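Local coordinates for Serpin48 (Tenebrio molitor, PDB 3OZQ), which is a highly specific serpin of insect innate immunity that inhibits the serine protease SPE, at residues V199-L204 with N265-K270. Numbering follows the deposited sequence.
Sequences VDTMYL and NVALPK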
loop_
_atom_site.group_PDB
_atom_site.type_symbol
_atom_site.label_atom_id
_atom_site.label_comp_id
_atom_site.label_asym_id
_atom_site.label_seq_id
_atom_site.Cartn_x
_atom_site.Cartn_y
_atom_site.Cartn_z
ATOM N N VAL A 199 -10.140 20.033 -13.732
ATOM C CA VAL A 199 -10.570 19.128 -12.676
ATOM C C VAL A 199 -10.682 19.886 -11.367
ATOM O O VAL A 199 -10.114 20.953 -11.218
ATOM C CB VAL A 199 -9.601 17.940 -12.514
ATOM C CG1 VAL A 199 -9.438 17.206 -13.834
ATOM C CG2 VAL A 199 -8.252 18.418 -11.993
ATOM N N ASP A 200 -11.421 19.320 -10.425
ATOM C CA ASP A 200 -11.612 19.929 -9.119
ATOM C C ASP A 200 -10.279 20.033 -8.389
ATOM O O ASP A 200 -9.564 19.038 -8.237
ATOM C CB ASP A 200 -12.603 19.085 -8.321
ATOM C CG ASP A 200 -13.949 18.968 -9.017
ATOM O OD1 ASP A 200 -14.481 20.020 -9.433
ATOM O OD2 ASP A 200 -14.462 17.834 -9.176
ATOM N N THR A 201 -9.950 21.242 -7.946
ATOM C CA THR A 201 -8.676 21.506 -7.311
ATOM C C THR A 201 -8.899 22.289 -6.018
ATOM O O THR A 201 -9.718 23.206 -5.969
ATOM C CB THR A 201 -7.739 22.258 -8.283
ATOM O OG1 THR A 201 -7.483 21.428 -9.427
ATOM C CG2 THR A 201 -6.422 22.615 -7.613
ATOM N N MET A 202 -8.180 21.899 -4.969
ATOM C CA MET A 202 -8.319 22.488 -3.645
ATOM C C MET A 202 -7.148 23.421 -3.371
ATOM O O MET A 202 -6.050 23.193 -3.867
ATOM C CB MET A 202 -8.341 21.392 -2.569
ATOM C CG MET A 202 -9.170 20.168 -2.903
ATOM S SD MET A 202 -9.127 18.960 -1.547
ATOM C CE MET A 202 -7.394 18.513 -1.575
ATOM N N TYR A 203 -7.374 24.449 -2.557
ATOM C CA TYR A 203 -6.367 25.483 -2.346
ATOM C C TYR A 203 -6.138 25.809 -0.875
ATOM O O TYR A 203 -7.078 26.048 -0.125
ATOM C CB TYR A 203 -6.731 26.762 -3.139
ATOM C CG TYR A 203 -6.669 26.562 -4.634
ATOM C CD1 TYR A 203 -5.524 26.896 -5.350
ATOM C CD2 TYR A 203 -7.745 26.017 -5.327
ATOM C CE1 TYR A 203 -5.454 26.703 -6.712
ATOM C CE2 TYR A 203 -7.682 25.816 -6.688
ATOM C CZ TYR A 203 -6.532 26.159 -7.373
ATOM O OH TYR A 203 -6.461 25.938 -8.724
ATOM N N LEU A 204 -4.871 25.823 -0.473
ATOM C CA LEU A 204 -4.492 26.204 0.884
ATOM C C LEU A 204 -3.293 27.134 0.835
ATOM O O LEU A 204 -2.240 26.764 0.317
ATOM C CB LEU A 204 -4.140 24.966 1.711
ATOM C CG LEU A 204 -4.807 24.762 3.070
ATOM C CD1 LEU A 204 -4.205 23.533 3.785
ATOM C CD2 LEU A 204 -4.686 26.001 3.927
ATOM N N ASN A 265 2.149 27.937 -0.612
ATOM C CA ASN A 265 0.775 27.815 -1.064
ATOM C C ASN A 265 0.645 26.488 -1.792
ATOM O O ASN A 265 1.543 26.093 -2.528
ATOM C CB ASN A 265 0.394 28.953 -2.012
ATOM C CG ASN A 265 0.233 30.289 -1.301
ATOM O OD1 ASN A 265 0.015 30.349 -0.092
ATOM N ND2 ASN A 265 0.336 31.368 -2.059
ATOM N N VAL A 266 -0.472 25.803 -1.599
ATOM C CA VAL A 266 -0.639 24.497 -2.211
ATOM C C VAL A 266 -1.894 24.406 -3.058
ATOM O O VAL A 266 -2.979 24.802 -2.634
ATOM C CB VAL A 266 -0.679 23.373 -1.155
ATOM C CG1 VAL A 266 0.464 23.542 -0.154
ATOM C CG2 VAL A 266 -2.011 23.385 -0.448
ATOM N N ALA A 267 -1.737 23.866 -4.257
ATOM C CA ALA A 267 -2.876 23.571 -5.115
ATOM C C ALA A 267 -2.879 22.080 -5.389
ATOM O O ALA A 267 -2.036 21.585 -6.139
ATOM C CB ALA A 267 -2.786 24.338 -6.425
ATOM N N LEU A 268 -3.830 21.379 -4.781
ATOM C CA LEU A 268 -3.885 19.924 -4.874
ATOM C C LEU A 268 -5.234 19.513 -5.390
ATOM O O LEU A 268 -6.241 19.794 -4.757
ATOM C CB LEU A 268 -3.681 19.299 -3.493
ATOM C CG LEU A 268 -3.659 17.765 -3.456
ATOM C CD1 LEU A 268 -2.349 17.278 -4.042
ATOM C CD2 LEU A 268 -3.839 17.282 -2.028
ATOM N N PRO A 269 -5.260 18.833 -6.540
ATOM C CA PRO A 269 -6.500 18.276 -7.076
ATOM C C PRO A 269 -7.087 17.266 -6.107
ATOM O O PRO A 269 -6.343 16.572 -5.387
ATOM C CB PRO A 269 -6.043 17.527 -8.335
ATOM C CG PRO A 269 -4.679 18.053 -8.646
ATOM C CD PRO A 269 -4.082 18.458 -7.337
ATOM N N LYS A 270 -8.404 17.139 -6.088
ATOM C CA LYS A 270 -8.945 15.971 -5.413
ATOM C C LYS A 270 -8.761 14.753 -6.314
ATOM O O LYS A 270 -8.735 14.864 -7.537
ATOM C CB LYS A 270 -10.395 16.177 -4.980
ATOM C CG LYS A 270 -11.359 16.562 -6.080
ATOM C CD LYS A 270 -12.720 16.858 -5.479
ATOM C CE LYS A 270 -12.586 17.787 -4.291
ATOM N NZ LYS A 270 -13.794 17.703 -3.424
#
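Met202 sets CG anti to its carbonyl carbon (chi1 -42°) and bends at chi3 (-65°), which brings CE alongside CD2 of Leu268 at 3.8 Å. Leu268 places CG anti to its backbone N (chi1 -178°), and the two side chains run side by side. On the same face CB of Leu204 presses on CG2 of Val266 at 3.4 Å, tighter than usual for two carbons. On the other face the Tyr203 ring meets the Ala267 methyl obliquely, CE1 to CB 3.6 Å, while its OH hydrogen-bonds to Ser187 OG on strand 185-190. Strands 196-205 and 260-278 are antiparallel neighbours here in serpin sheet C, with strand 348-351 beyond the latter. Met202 and Leu268 exchange two hydrogen bonds, as do Leu204 and Val266. Pro269 has no N-H to give, but it falls in a non-hydrogen-bonded pair with Thr201, and Lys270 N then donates a hydrogen bond to Asp200 O at 3.1 Å. The Lys270 chain lies against Asp200 CB. Its NZ turns from the Asp200 carboxylate, 5.8 Å from OD2, to a salt bridge with Glu323. Five backbone hydrogen bonds and an apolar face thus hold the pair, and the lysine charge at its end is balanced elsewhere.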